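Local coordinates for protein P91 (Metagenome, PDB 4ZI5) that hydrolyses phosphotriesters as a promiscuous activity and has the alpha/beta-hydrolase fold of the dienelactone hydrolase family, at residues T15-D20 with F32-G37; P41-V46 with L68-L73; A149-H154 with N243-L248. All blocks are in the same frame, centred on the assembly; numbering follows the deposited sequence. Where two conformers were deposited one is given.

Contact 1 of 3, residues T15-D20 with F32-G37; sequences TARKVD and FHWDEG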
ATOM      1  N   THR A  15     -12.708 -26.488   4.236  1.00 19.84           N
ATOM      2  CA  THR A  15     -14.097 -26.888   4.518  1.00 20.33           C
ATOM      3  C   THR A  15     -14.915 -25.687   4.915  1.00 18.91           C
ATOM      4  O   THR A  15     -14.368 -24.652   5.331  1.00 17.12           O
ATOM      5  CB  THR A  15     -14.134 -27.938   5.642  1.00 22.18           C
ATOM      6  OG1 THR A  15     -13.191 -28.964   5.335  1.00 24.88           O
ATOM      7  CG2 THR A  15     -15.513 -28.591   5.763  1.00 22.93           C
ATOM      8  N   ALA A  16     -16.235 -25.810   4.768  1.00 16.75           N
ATOM      9  CA  ALA A  16     -17.138 -24.736   5.149  1.00 16.31           C
ATOM     10  C   ALA A  16     -18.354 -25.326   5.839  1.00 16.74           C
ATOM     11  O   ALA A  16     -18.770 -26.450   5.527  1.00 17.92           O
ATOM     12  CB  ALA A  16     -17.553 -23.936   3.934  1.00 15.89           C
ATOM     13  N   ARG A  17     -18.968 -24.535   6.705  1.00 15.40           N
ATOM     14  CA  ARG A  17     -20.200 -24.958   7.362  1.00 15.11           C
ATOM     15  C   ARG A  17     -21.064 -23.749   7.625  1.00 16.81           C
ATOM     16  O   ARG A  17     -20.551 -22.639   7.828  1.00 15.00           O
ATOM     17  CB  ARG A  17     -19.866 -25.696   8.654  1.00 14.94           C
ATOM     18  CG  ARG A  17     -19.316 -24.833   9.789  1.00 14.82           C
ATOM     19  CD  ARG A  17     -18.981 -25.688  10.986  1.00 14.71           C
ATOM     20  NE  ARG A  17     -18.545 -24.938  12.172  1.00 14.09           N
ATOM     21  CZ  ARG A  17     -17.337 -25.004  12.735  1.00 14.66           C
ATOM     22  NH1 ARG A  17     -16.344 -25.720  12.198  1.00 14.41           N
ATOM     23  NH2 ARG A  17     -17.112 -24.301  13.847  1.00 14.73           N
ATOM     24  N   LYS A  18     -22.384 -23.962   7.663  1.00 17.00           N
ATOM     25  CA  LYS A  18     -23.304 -22.881   7.978  1.00 18.29           C
ATOM     26  C   LYS A  18     -23.280 -22.581   9.467  1.00 17.85           C
ATOM     27  O   LYS A  18     -23.081 -23.494  10.289  1.00 18.88           O
ATOM     28  CB  LYS A  18     -24.720 -23.222   7.517  1.00 20.07           C
ATOM     29  CG  LYS A  18     -24.826 -23.438   6.007  1.00 24.41           C
ATOM     30  CD  LYS A  18     -24.411 -22.221   5.196  1.00 27.62           C
ATOM     31  CE  LYS A  18     -24.076 -22.569   3.752  1.00 32.60           C
ATOM     32  NZ  LYS A  18     -24.974 -23.515   3.043  1.00 35.18           N
ATOM     33  N   VAL A  19     -23.404 -21.299   9.802  1.00 16.02           N
ATOM     34  CA  VAL A  19     -23.507 -20.858  11.188  1.00 15.48           C
ATOM     35  C   VAL A  19     -24.743 -19.979  11.330  1.00 16.32           C
ATOM     36  O   VAL A  19     -24.803 -18.902  10.752  1.00 16.63           O
ATOM     37  CB  VAL A  19     -22.243 -20.072  11.632  1.00 15.11           C
ATOM     38  CG1 VAL A  19     -22.381 -19.520  13.043  1.00 14.64           C
ATOM     39  CG2 VAL A  19     -21.013 -20.981  11.546  1.00 15.07           C
ATOM     40  N   ASP A  20     -25.699 -20.448  12.140  1.00 17.47           N
ATOM     41  CA  ASP A  20     -26.893 -19.691  12.504  1.00 18.61           C
ATOM     42  C   ASP A  20     -26.578 -18.745  13.648  1.00 17.53           C
ATOM     43  O   ASP A  20     -25.961 -19.140  14.621  1.00 17.22           O
ATOM     44  CB  ASP A  20     -28.009 -20.651  12.962  1.00 19.82           C
ATOM     45  CG  ASP A  20     -28.501 -21.532  11.847  1.00 23.08           C
ATOM     46  OD1 ASP A  20     -28.930 -20.989  10.809  1.00 24.12           O
ATOM     47  OD2 ASP A  20     -28.455 -22.775  12.000  1.00 24.63           O
ATOM     48  N   PHE A  32     -18.914 -20.415   7.575  1.00 14.01           N
ATOM     49  CA  PHE A  32     -17.647 -20.453   8.294  1.00 13.39           C
ATOM     50  C   PHE A  32     -16.690 -21.377   7.555  1.00 13.74           C
ATOM     51  O   PHE A  32     -17.020 -22.537   7.293  1.00 12.70           O
ATOM     52  CB  PHE A  32     -17.880 -20.966   9.705  1.00 13.03           C
ATOM     53  CG  PHE A  32     -16.655 -21.052  10.542  1.00 13.30           C
ATOM     54  CD1 PHE A  32     -16.053 -19.904  11.044  1.00 13.54           C
ATOM     55  CD2 PHE A  32     -16.111 -22.296  10.872  1.00 13.87           C
ATOM     56  CE1 PHE A  32     -14.939 -19.985  11.838  1.00 12.92           C
ATOM     57  CE2 PHE A  32     -14.996 -22.397  11.677  1.00 14.19           C
ATOM     58  CZ  PHE A  32     -14.412 -21.239  12.177  1.00 13.88           C
ATOM     59  N   HIS A  33     -15.494 -20.850   7.251  1.00 13.69           N
ATOM     60  CA  HIS A  33     -14.460 -21.560   6.509  1.00 14.43           C
ATOM     61  C   HIS A  33     -13.231 -21.789   7.354  1.00 14.36           C
ATOM     62  O   HIS A  33     -12.720 -20.866   8.004  1.00 13.85           O
ATOM     63  CB  HIS A  33     -14.071 -20.760   5.277  1.00 15.25           C
ATOM     64  CG  HIS A  33     -15.175 -20.609   4.286  1.00 15.49           C
ATOM     65  ND1 HIS A  33     -15.103 -21.131   3.019  1.00 16.24           N
ATOM     66  CD2 HIS A  33     -16.384 -19.998   4.377  1.00 15.41           C
ATOM     67  CE1 HIS A  33     -16.223 -20.865   2.372  1.00 15.92           C
ATOM     68  NE2 HIS A  33     -17.012 -20.169   3.165  1.00 15.99           N
ATOM     69  N   TRP A  34     -12.735 -23.021   7.332  1.00 15.00           N
ATOM     70  CA  TRP A  34     -11.510 -23.356   8.050  1.00 15.72           C
ATOM     71  C   TRP A  34     -10.803 -24.559   7.395  1.00 16.67           C
ATOM     72  O   TRP A  34     -11.409 -25.308   6.597  1.00 16.18           O
ATOM     73  CB  TRP A  34     -11.815 -23.598   9.554  1.00 15.53           C
ATOM     74  CG  TRP A  34     -12.316 -24.974   9.858  1.00 15.73           C
ATOM     75  CD1 TRP A  34     -11.617 -25.990  10.486  1.00 15.82           C
ATOM     76  CD2 TRP A  34     -13.607 -25.521   9.527  1.00 15.12           C
ATOM     77  NE1 TRP A  34     -12.397 -27.121  10.545  1.00 16.29           N
ATOM     78  CE2 TRP A  34     -13.624 -26.856   9.982  1.00 14.93           C
ATOM     79  CE3 TRP A  34     -14.741 -25.015   8.885  1.00 14.67           C
ATOM     80  CZ2 TRP A  34     -14.734 -27.697   9.806  1.00 14.80           C
ATOM     81  CZ3 TRP A  34     -15.850 -25.863   8.702  1.00 14.79           C
ATOM     82  CH2 TRP A  34     -15.828 -27.179   9.154  1.00 14.28           C
ATOM     83  N   ASP A  35      -9.514 -24.694   7.708  1.00 16.41           N
ATOM     84  CA  ASP A  35      -8.725 -25.855   7.288  1.00 18.93           C
ATOM     85  C   ASP A  35      -8.812 -26.929   8.371  1.00 20.42           C
ATOM     86  O   ASP A  35      -8.259 -26.757   9.460  1.00 18.97           O
ATOM     87  CB  ASP A  35      -7.265 -25.417   7.087  1.00 20.08           C
ATOM     88  CG  ASP A  35      -6.366 -26.515   6.517  1.00 21.65           C
ATOM     89  OD1 ASP A  35      -6.785 -27.679   6.312  1.00 23.56           O
ATOM     90  OD2 ASP A  35      -5.219 -26.169   6.210  1.00 21.86           O
ATOM     91  N   GLU A  36      -9.489 -28.046   8.068  1.00 21.80           N
ATOM     92  CA  GLU A  36      -9.537 -29.213   8.985  1.00 24.02           C
ATOM     93  C   GLU A  36      -8.170 -29.853   9.190  1.00 25.99           C
ATOM     94  O   GLU A  36      -7.947 -30.521  10.203  1.00 25.51           O
ATOM     95  CB  GLU A  36     -10.484 -30.307   8.473  1.00 24.66           C
ATOM     96  CG  GLU A  36     -11.935 -29.897   8.369  1.00 26.38           C
ATOM     97  CD  GLU A  36     -12.863 -31.062   8.006  1.00 29.39           C
ATOM     98  OE1 GLU A  36     -13.206 -31.231   6.826  1.00 31.49           O
ATOM     99  OE2 GLU A  36     -13.265 -31.803   8.918  1.00 35.46           O
ATOM    100  N   GLY A  37      -7.257 -29.648   8.240  1.00 26.52           N
ATOM    101  CA  GLY A  37      -5.872 -30.111   8.364  1.00 29.12           C
ATOM    102  C   GLY A  37      -5.066 -29.421   9.450  1.00 31.61           C
ATOM    103  O   GLY A  37      -4.059 -29.960   9.905  1.00 35.07           O
TER
HETATM  104  O   HOH W   1     -13.586 -23.444   2.768  1.00 18.58           O
HETATM  105  O   HOH W   2     -10.383 -28.662   5.461  1.00 23.71           O
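The indole of Trp34 is held between Arg17 and Thr15. Over one face of its six-membered ring lies the Arg17 guanidinium, a cation-pi contact with CZ 4.5 Å from the ring centroid. Over the opposite face lies Thr15 CB, as a CH-pi contact. The guanidinium does not lie flat on the indole: the two planes are 70° apart, and NH1 leads, 3.4 Å from Trp34 CH2. Its own face is turned to Phe32, whose CD2 stands 3.5 Å from Arg17 CZ. Arg17 CG sits between the backbone N and the carbonyl carbon (chi1 71°), and the chain then runs straight to NE, which brings the charged end up to both rings. Glu119 pairs with NH1 in a salt bridge, and Gln117 bonds NH2. A methionine here would probably leave Glu119 without its salt-bridge partner and the indole face without its cation. On the other side of the sheet, Ala16 CB stands over the His33 ring, 3.8 Å from its centroid. His33 NE2 bonds Glu31, and a water joins ND1 to Thr15 O, its bond to the carbonyl being weak. Thr15 OG1 donates to Glu36 OE1 over 2.7 Å, meeting the carboxylate on its anti side. A second water links the same hydroxyl to Glu36 N. Thr15 with Trp34 and Arg17 with Phe32 are hydrogen-bonded antiparallel pairs; Ala16 with His33 between them is a non-hydrogen-bonded pair. The Phe32 N to Arg17 O bond is nearly straight, 178° at the hydrogen. These strands form the N-terminal beta hairpin, 15-23 with 26-34. Its second strand continues the sheet onto strand 71-74, where Phe32 packs on Ala71 and Leu73, while His33 rests against helix 56-67.

Contact 2 of 3, residues P41-V46 with L68-L73; sequences PRPGVV and LGFAAL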
ATOM      1  N   PRO A  41      -6.824 -23.473  18.054  1.00 28.22           N
ATOM      2  CA  PRO A  41      -7.319 -22.126  17.819  1.00 27.18           C
ATOM      3  C   PRO A  41      -6.421 -21.374  16.850  1.00 24.55           C
ATOM      4  O   PRO A  41      -5.232 -21.683  16.737  1.00 23.85           O
ATOM      5  CB  PRO A  41      -7.303 -21.483  19.214  1.00 29.65           C
ATOM      6  CG  PRO A  41      -7.236 -22.630  20.175  1.00 29.97           C
ATOM      7  CD  PRO A  41      -6.394 -23.638  19.456  1.00 30.09           C
ATOM      8  N   ARG A  42      -7.009 -20.462  16.090  1.00 20.94           N
ATOM      9  CA  ARG A  42      -6.256 -19.709  15.081  1.00 19.07           C
ATOM     10  C   ARG A  42      -6.904 -18.364  14.905  1.00 17.53           C
ATOM     11  O   ARG A  42      -8.065 -18.188  15.289  1.00 17.04           O
ATOM     12  CB  ARG A  42      -6.217 -20.472  13.752  1.00 19.04           C
ATOM     13  CG  ARG A  42      -7.555 -20.527  13.031  1.00 18.84           C
ATOM     14  CD  ARG A  42      -7.748 -21.784  12.200  1.00 18.43           C
ATOM     15  NE  ARG A  42      -7.904 -22.974  13.036  1.00 19.89           N
ATOM     16  CZ  ARG A  42      -8.074 -24.223  12.586  1.00 20.23           C
ATOM     17  NH1 ARG A  42      -8.109 -24.475  11.294  1.00 19.91           N
ATOM     18  NH2 ARG A  42      -8.214 -25.214  13.463  1.00 21.26           N
ATOM     19  N   PRO A  43      -6.187 -17.396  14.312  1.00 16.56           N
ATOM     20  CA  PRO A  43      -6.863 -16.125  14.136  1.00 15.17           C
ATOM     21  C   PRO A  43      -8.136 -16.216  13.280  1.00 14.66           C
ATOM     22  O   PRO A  43      -8.184 -16.976  12.308  1.00 13.94           O
ATOM     23  CB  PRO A  43      -5.812 -15.242  13.471  1.00 15.84           C
ATOM     24  CG  PRO A  43      -4.505 -15.875  13.821  1.00 17.50           C
ATOM     25  CD  PRO A  43      -4.777 -17.353  13.870  1.00 17.36           C
ATOM     26  N   GLY A  44      -9.136 -15.424  13.675  1.00 14.19           N
ATOM     27  CA  GLY A  44     -10.448 -15.374  13.025  1.00 13.40           C
ATOM     28  C   GLY A  44     -10.655 -14.085  12.238  1.00 13.00           C
ATOM     29  O   GLY A  44     -10.198 -13.009  12.656  1.00 12.43           O
ATOM     30  N   VAL A  45     -11.312 -14.192  11.081  1.00 12.57           N
ATOM     31  CA  VAL A  45     -11.624 -13.037  10.247  1.00 12.45           C
ATOM     32  C   VAL A  45     -13.103 -13.061   9.860  1.00 12.71           C
ATOM     33  O   VAL A  45     -13.602 -14.081   9.324  1.00 14.07           O
ATOM     34  CB  VAL A  45     -10.779 -12.998   8.949  1.00 11.96           C
ATOM     35  CG1 VAL A  45     -11.038 -11.715   8.153  1.00 11.89           C
ATOM     36  CG2 VAL A  45      -9.283 -13.079   9.285  1.00 12.35           C
ATOM     37  N   VAL A  46     -13.799 -11.963  10.118  0.50 12.37           N
ATOM     38  CA  VAL A  46     -15.146 -11.781   9.581  0.50 13.04           C
ATOM     39  C   VAL A  46     -15.051 -11.168   8.206  0.50 13.17           C
ATOM     40  O   VAL A  46     -14.310 -10.205   8.024  0.50 13.59           O
ATOM     41  CB  VAL A  46     -15.992 -10.805  10.427  0.50 13.21           C
ATOM     42  CG1 VAL A  46     -17.417 -10.774   9.892  0.50 13.24           C
ATOM     43  CG2 VAL A  46     -15.999 -11.222  11.881  0.50 13.01           C
ATOM     44  N   LEU A  68      -5.033 -19.492   3.930  1.00 20.99           N
ATOM     45  CA  LEU A  68      -3.925 -18.760   4.576  1.00 22.20           C
ATOM     46  C   LEU A  68      -3.732 -19.080   6.035  1.00 21.47           C
ATOM     47  O   LEU A  68      -2.866 -18.475   6.676  1.00 22.33           O
ATOM     48  CB  LEU A  68      -4.111 -17.238   4.405  1.00 21.98           C
ATOM     49  CG  LEU A  68      -4.068 -16.762   2.961  1.00 23.60           C
ATOM     50  CD1 LEU A  68      -4.573 -15.343   2.857  1.00 25.04           C
ATOM     51  CD2 LEU A  68      -2.648 -16.866   2.391  1.00 24.59           C
ATOM     52  N   GLY A  69      -4.534 -20.004   6.581  1.00 19.68           N
ATOM     53  CA  GLY A  69      -4.406 -20.437   7.967  1.00 19.15           C
ATOM     54  C   GLY A  69      -5.375 -19.766   8.950  1.00 18.42           C
ATOM     55  O   GLY A  69      -5.238 -19.941  10.149  1.00 19.27           O
ATOM     56  N   PHE A  70      -6.355 -19.008   8.454  1.00 16.60           N
ATOM     57  CA  PHE A  70      -7.320 -18.335   9.317  1.00 15.99           C
ATOM     58  C   PHE A  70      -8.633 -19.125   9.407  1.00 15.69           C
ATOM     59  O   PHE A  70      -8.891 -20.038   8.634  1.00 16.32           O
ATOM     60  CB  PHE A  70      -7.574 -16.919   8.798  1.00 16.69           C
ATOM     61  CG  PHE A  70      -6.310 -16.106   8.683  1.00 16.84           C
ATOM     62  CD1 PHE A  70      -5.596 -15.786   9.811  1.00 18.71           C
ATOM     63  CD2 PHE A  70      -5.808 -15.757   7.453  1.00 18.10           C
ATOM     64  CE1 PHE A  70      -4.387 -15.071   9.723  1.00 19.25           C
ATOM     65  CE2 PHE A  70      -4.633 -15.043   7.350  1.00 18.62           C
ATOM     66  CZ  PHE A  70      -3.914 -14.716   8.482  1.00 18.45           C
ATOM     67  N   ALA A  71      -9.437 -18.770  10.378  1.00 14.99           N
ATOM     68  CA  ALA A  71     -10.813 -19.232  10.463  1.00 14.83           C
ATOM     69  C   ALA A  71     -11.672 -18.050  10.044  1.00 14.64           C
ATOM     70  O   ALA A  71     -11.550 -16.976  10.627  1.00 15.81           O
ATOM     71  CB  ALA A  71     -11.113 -19.645  11.881  1.00 14.79           C
ATOM     72  N   ALA A  72     -12.519 -18.214   9.036  1.00 13.13           N
ATOM     73  CA  ALA A  72     -13.173 -17.048   8.413  1.00 13.07           C
ATOM     74  C   ALA A  72     -14.676 -17.224   8.326  1.00 13.77           C
ATOM     75  O   ALA A  72     -15.127 -18.246   7.838  1.00 14.97           O
ATOM     76  CB  ALA A  72     -12.618 -16.807   7.011  1.00 13.04           C
ATOM     77  N   LEU A  73     -15.426 -16.237   8.797  1.00 13.64           N
ATOM     78  CA  LEU A  73     -16.875 -16.244   8.676  1.00 14.00           C
ATOM     79  C   LEU A  73     -17.353 -15.229   7.657  1.00 13.98           C
ATOM     80  O   LEU A  73     -17.202 -14.029   7.852  1.00 13.76           O
ATOM     81  CB  LEU A  73     -17.539 -15.900  10.005  1.00 14.78           C
ATOM     82  CG  LEU A  73     -19.072 -15.920   9.975  1.00 15.28           C
ATOM     83  CD1 LEU A  73     -19.605 -17.353   9.913  1.00 15.80           C
ATOM     84  CD2 LEU A  73     -19.633 -15.221  11.189  1.00 16.34           C
TER
HETATM   85  O   HOH W   3      -7.890 -22.633   8.983  1.00 20.08           O
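Val45 N donates to Ala71 O over 2.8 Å, the shortest of three backbone bonds here. Ala71 N donates a hydrogen bond to Pro43 O, and Leu73 N one to Val45 O. Ala71 O also receives a CA-H contact from Gly44, with CA 3.1 Å away. Residues 42-46 and 71-73 thus run parallel, their axes 18° apart. Beside this ladder, Pro43 CB meets the edge of the Phe70 ring at CD1, 3.7 Å away. The aliphatic part of Arg42 lies alongside the other chain: CG is 3.8 Å from Ala71 CB, and CD lies 3.7 Å from Gly69 O. Its chain bends at chi2 and chi3. The guanidinium then reaches a water that bridges NH1 to Phe70 O, while NH2 bonds Gly40 O. Gly69 has positive phi (98°) and ends helix 56-67 in a Schellman motif. The pair closes a beta-alpha-beta unit, strand 42-48, helix 56-67 and strand 71-74. Val45 and Ala72 face that helix at Leu65. On the opposite face of the sheet, Val46 and Leu73 pack on helix 100-115.

Contact 3 of 3, residues A149-H154 with N243-L248; sequences AIVTFH and NLFSEL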
ATOM      1  N   ALA A 149      -7.262  -5.871  13.391  1.00 12.27           N
ATOM      2  CA  ALA A 149      -7.123  -5.193  12.124  1.00 12.03           C
ATOM      3  C   ALA A 149      -8.458  -5.200  11.409  1.00 12.13           C
ATOM      4  O   ALA A 149      -9.264  -6.127  11.576  1.00 11.49           O
ATOM      5  CB  ALA A 149      -6.094  -5.917  11.247  1.00 12.27           C
ATOM      6  N   ILE A 150      -8.705  -4.125  10.676  1.00 11.81           N
ATOM      7  CA  ILE A 150      -9.694  -4.144   9.596  1.00 11.70           C
ATOM      8  C   ILE A 150      -9.022  -3.803   8.279  1.00 11.52           C
ATOM      9  O   ILE A 150      -8.051  -3.030   8.240  1.00 11.40           O
ATOM     10  CB  ILE A 150     -10.941  -3.237   9.824  1.00 11.52           C
ATOM     11  CG1 ILE A 150     -10.574  -1.745   9.861  1.00 11.35           C
ATOM     12  CG2 ILE A 150     -11.682  -3.666  11.090  1.00 12.16           C
ATOM     13  CD1 ILE A 150     -11.746  -0.809   9.770  1.00 11.92           C
ATOM     14  N   VAL A 151      -9.565  -4.376   7.204  1.00 11.65           N
ATOM     15  CA  VAL A 151      -9.127  -4.077   5.844  1.00 12.03           C
ATOM     16  C   VAL A 151     -10.367  -3.873   4.977  1.00 12.07           C
ATOM     17  O   VAL A 151     -11.251  -4.739   4.917  1.00 13.50           O
ATOM     18  CB  VAL A 151      -8.272  -5.204   5.215  1.00 11.51           C
ATOM     19  CG1 VAL A 151      -7.772  -4.757   3.849  1.00 12.09           C
ATOM     20  CG2 VAL A 151      -7.092  -5.565   6.126  1.00 12.09           C
ATOM     21  N   THR A 152     -10.469  -2.710   4.355  1.00 11.81           N
ATOM     22  CA  THR A 152     -11.588  -2.388   3.481  1.00 11.85           C
ATOM     23  C   THR A 152     -11.106  -2.460   2.026  1.00 11.83           C
ATOM     24  O   THR A 152      -9.977  -2.070   1.704  1.00 11.45           O
ATOM     25  CB  THR A 152     -12.210  -1.016   3.819  1.00 12.16           C
ATOM     26  OG1 THR A 152     -11.319   0.042   3.483  1.00 13.05           O
ATOM     27  CG2 THR A 152     -12.484  -0.954   5.317  1.00 12.70           C
ATOM     28  N   PHE A 153     -11.960  -3.007   1.169  1.00 11.39           N
ATOM     29  CA  PHE A 153     -11.705  -3.082  -0.249  1.00 11.56           C
ATOM     30  C   PHE A 153     -12.810  -2.316  -0.946  1.00 11.67           C
ATOM     31  O   PHE A 153     -13.966  -2.706  -0.831  1.00 11.70           O
ATOM     32  CB  PHE A 153     -11.745  -4.523  -0.741  1.00 11.84           C
ATOM     33  CG  PHE A 153     -10.701  -5.396  -0.145  1.00 12.30           C
ATOM     34  CD1 PHE A 153     -10.934  -6.075   1.043  1.00 12.15           C
ATOM     35  CD2 PHE A 153      -9.445  -5.517  -0.753  1.00 12.66           C
ATOM     36  CE1 PHE A 153      -9.964  -6.899   1.597  1.00 11.71           C
ATOM     37  CE2 PHE A 153      -8.478  -6.336  -0.191  1.00 12.45           C
ATOM     38  CZ  PHE A 153      -8.738  -7.023   0.989  1.00 12.29           C
ATOM     39  N   HIS A 154     -12.457  -1.238  -1.648  1.00 11.65           N
ATOM     40  CA  HIS A 154     -13.428  -0.350  -2.312  1.00 12.25           C
ATOM     41  C   HIS A 154     -14.638  -0.078  -1.457  1.00 12.97           C
ATOM     42  O   HIS A 154     -15.775  -0.167  -1.908  1.00 14.85           O
ATOM     43  CB  HIS A 154     -13.810  -0.837  -3.733  1.00 13.28           C
ATOM     44  CG  HIS A 154     -14.097  -2.303  -3.828  1.00 12.70           C
ATOM     45  ND1 HIS A 154     -15.333  -2.835  -3.547  1.00 13.14           N
ATOM     46  CD2 HIS A 154     -13.301  -3.350  -4.140  1.00 12.65           C
ATOM     47  CE1 HIS A 154     -15.278  -4.150  -3.658  1.00 13.42           C
ATOM     48  NE2 HIS A 154     -14.058  -4.487  -4.030  1.00 13.13           N
ATOM     49  N   ASN A 243      -0.157  -9.405   4.144  1.00 13.09           N
ATOM     50  CA  ASN A 243       1.004  -8.865   4.851  1.00 13.46           C
ATOM     51  C   ASN A 243       0.685  -8.271   6.210  1.00 13.68           C
ATOM     52  O   ASN A 243       1.413  -8.538   7.204  1.00 13.41           O
ATOM     53  CB  ASN A 243       1.745  -7.826   3.990  1.00 13.70           C
ATOM     54  CG  ASN A 243       2.399  -8.421   2.734  1.00 14.94           C
ATOM     55  OD1 ASN A 243       2.592  -7.719   1.738  1.00 17.58           O
ATOM     56  ND2 ASN A 243       2.767  -9.702   2.780  1.00 14.78           N
ATOM     57  N   LEU A 244      -0.382  -7.478   6.287  1.00 12.90           N
ATOM     58  CA  LEU A 244      -0.788  -6.897   7.546  1.00 13.11           C
ATOM     59  C   LEU A 244      -1.172  -7.978   8.575  1.00 13.49           C
ATOM     60  O   LEU A 244      -0.791  -7.886   9.725  1.00 13.05           O
ATOM     61  CB  LEU A 244      -1.954  -5.927   7.355  1.00 13.32           C
ATOM     62  CG  LEU A 244      -2.446  -5.179   8.594  1.00 13.35           C
ATOM     63  CD1 LEU A 244      -1.362  -4.229   9.118  1.00 13.52           C
ATOM     64  CD2 LEU A 244      -3.721  -4.409   8.277  1.00 14.03           C
ATOM     65  N   PHE A 245      -1.930  -8.993   8.154  1.00 13.53           N
ATOM     66  CA  PHE A 245      -2.287 -10.073   9.041  1.00 13.89           C
ATOM     67  C   PHE A 245      -1.056 -10.869   9.530  1.00 14.92           C
ATOM     68  O   PHE A 245      -0.987 -11.216  10.711  1.00 15.05           O
ATOM     69  CB  PHE A 245      -3.287 -11.031   8.360  1.00 13.67           C
ATOM     70  CG  PHE A 245      -4.646 -10.439   8.132  1.00 13.38           C
ATOM     71  CD1 PHE A 245      -5.022  -9.204   8.651  1.00 13.15           C
ATOM     72  CD2 PHE A 245      -5.589 -11.170   7.403  1.00 13.16           C
ATOM     73  CE1 PHE A 245      -6.301  -8.702   8.441  1.00 12.75           C
ATOM     74  CE2 PHE A 245      -6.857 -10.668   7.194  1.00 13.33           C
ATOM     75  CZ  PHE A 245      -7.211  -9.434   7.702  1.00 13.16           C
ATOM     76  N   SER A 246      -0.103 -11.127   8.637  0.50 15.47           N
ATOM     77  CA  SER A 246       1.123 -11.850   9.013  0.50 16.15           C
ATOM     78  C   SER A 246       1.944 -11.041  10.010  0.50 15.59           C
ATOM     79  O   SER A 246       2.442 -11.589  10.996  0.50 15.88           O
ATOM     80  CB  SER A 246       1.955 -12.207   7.784  0.50 17.10           C
ATOM     81  OG  SER A 246       2.587 -11.079   7.231  0.50 19.56           O
ATOM     82  N   GLU A 247       2.035  -9.736   9.779  1.00 14.89           N
ATOM     83  CA  GLU A 247       2.714  -8.818  10.708  1.00 15.85           C
ATOM     84  C   GLU A 247       2.053  -8.813  12.103  1.00 15.12           C
ATOM     85  O   GLU A 247       2.737  -8.861  13.138  1.00 15.96           O
ATOM     86  CB  GLU A 247       2.705  -7.395  10.120  1.00 16.85           C
ATOM     87  CG  GLU A 247       3.297  -6.309  11.033  1.00 18.53           C
ATOM     88  CD  GLU A 247       2.931  -4.898  10.598  1.00 20.42           C
ATOM     89  OE1 GLU A 247       2.795  -4.598   9.385  1.00 18.35           O
ATOM     90  OE2 GLU A 247       2.762  -4.043  11.489  1.00 25.04           O
ATOM     91  N   LEU A 248       0.741  -8.673  12.139  1.00 14.39           N
ATOM     92  CA  LEU A 248       0.043  -8.476  13.410  1.00 15.64           C
ATOM     93  C   LEU A 248      -0.316  -9.755  14.185  1.00 16.84           C
ATOM     94  O   LEU A 248      -0.374  -9.718  15.418  1.00 16.67           O
ATOM     95  CB  LEU A 248      -1.202  -7.633  13.195  1.00 15.44           C
ATOM     96  CG  LEU A 248      -0.967  -6.227  12.700  1.00 16.19           C
ATOM     97  CD1 LEU A 248      -2.309  -5.619  12.363  1.00 16.77           C
ATOM     98  CD2 LEU A 248      -0.200  -5.364  13.706  1.00 17.34           C
TER
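Apolar packing alone joins Ala149 and Val151 to the helix. Ala149 CB is the central point of contact. It lies 4.0 Å from Phe245 CE1 and also meets Leu248 CD1 and Leu244 CD2, so three side chains of the helix close round one methyl. Val151 is the second strand residue directed at the helix. Its CG2 lies 4.0 Å from Phe245 CE1 and 4.2 Å from Leu244 CD2. The side chains of Leu244 and Val151 run alongside each other, pointing opposite ways. Leu244 CG is anti to its backbone N (chi1 -177°), and the CD2 branch ends close to both strand methyls.

The one aromatic group in the packing is Phe245. Its ring turns its edge, not a face, to Ala149 CB. The bond from its backbone to CB does not aim at the strand, but with CG anti to the carbonyl carbon (chi1 -69°) the ring swings in and puts CE1 near both strand side chains. It also touches Ala126 and Ile128 of strand 125-130.

No polar pair links the strand to the helix. Within the helix, Asn243 O accepts from Glu247 N and also from Ser246 OG, at 2.8 Å, both from the same face of the carbonyl plane. On the strand side, backbone bonds link Val151 to Ala127 and Gly129, and Ile150 to Ser171 and Leu173.

Two polar side chains of the helix reach the second subunit. Glu247 forms a salt bridge with Arg236 of the second subunit, and Asn243 bonds Asn243 of that subunit.

The strand and the helix run antiparallel, 176° between directions, with axes 9.7 Å apart. This is the C-terminal helix of an alpha/beta hydrolase lying over its central, largely parallel sheet, here across strand 149-153.

How the contacts relate
All three contacts involve one mixed sheet. Contact 1 is the N-terminal hairpin at one edge, contact 2 the parallel pair next to it, and contact 3 the C-terminal helix packed over a strand further in. Contacts 1 and 2 have centres 10 Å apart. His33 N lies 2.7 Å from Ala72 O, a probable hydrogen bond between neighbouring strands, and Asp35 O probably accepts from Arg42 NH1. Contacts 2 and 3 meet through Phe245, whose CB is 3.7 Å from Phe70 CZ. Contacts 1 and 3 do not touch, with nearest atoms about 12 Å apart. The side chain of Val151 lies near, without touching, the probable nucleophile elbow around Cys131, the likely nucleophile.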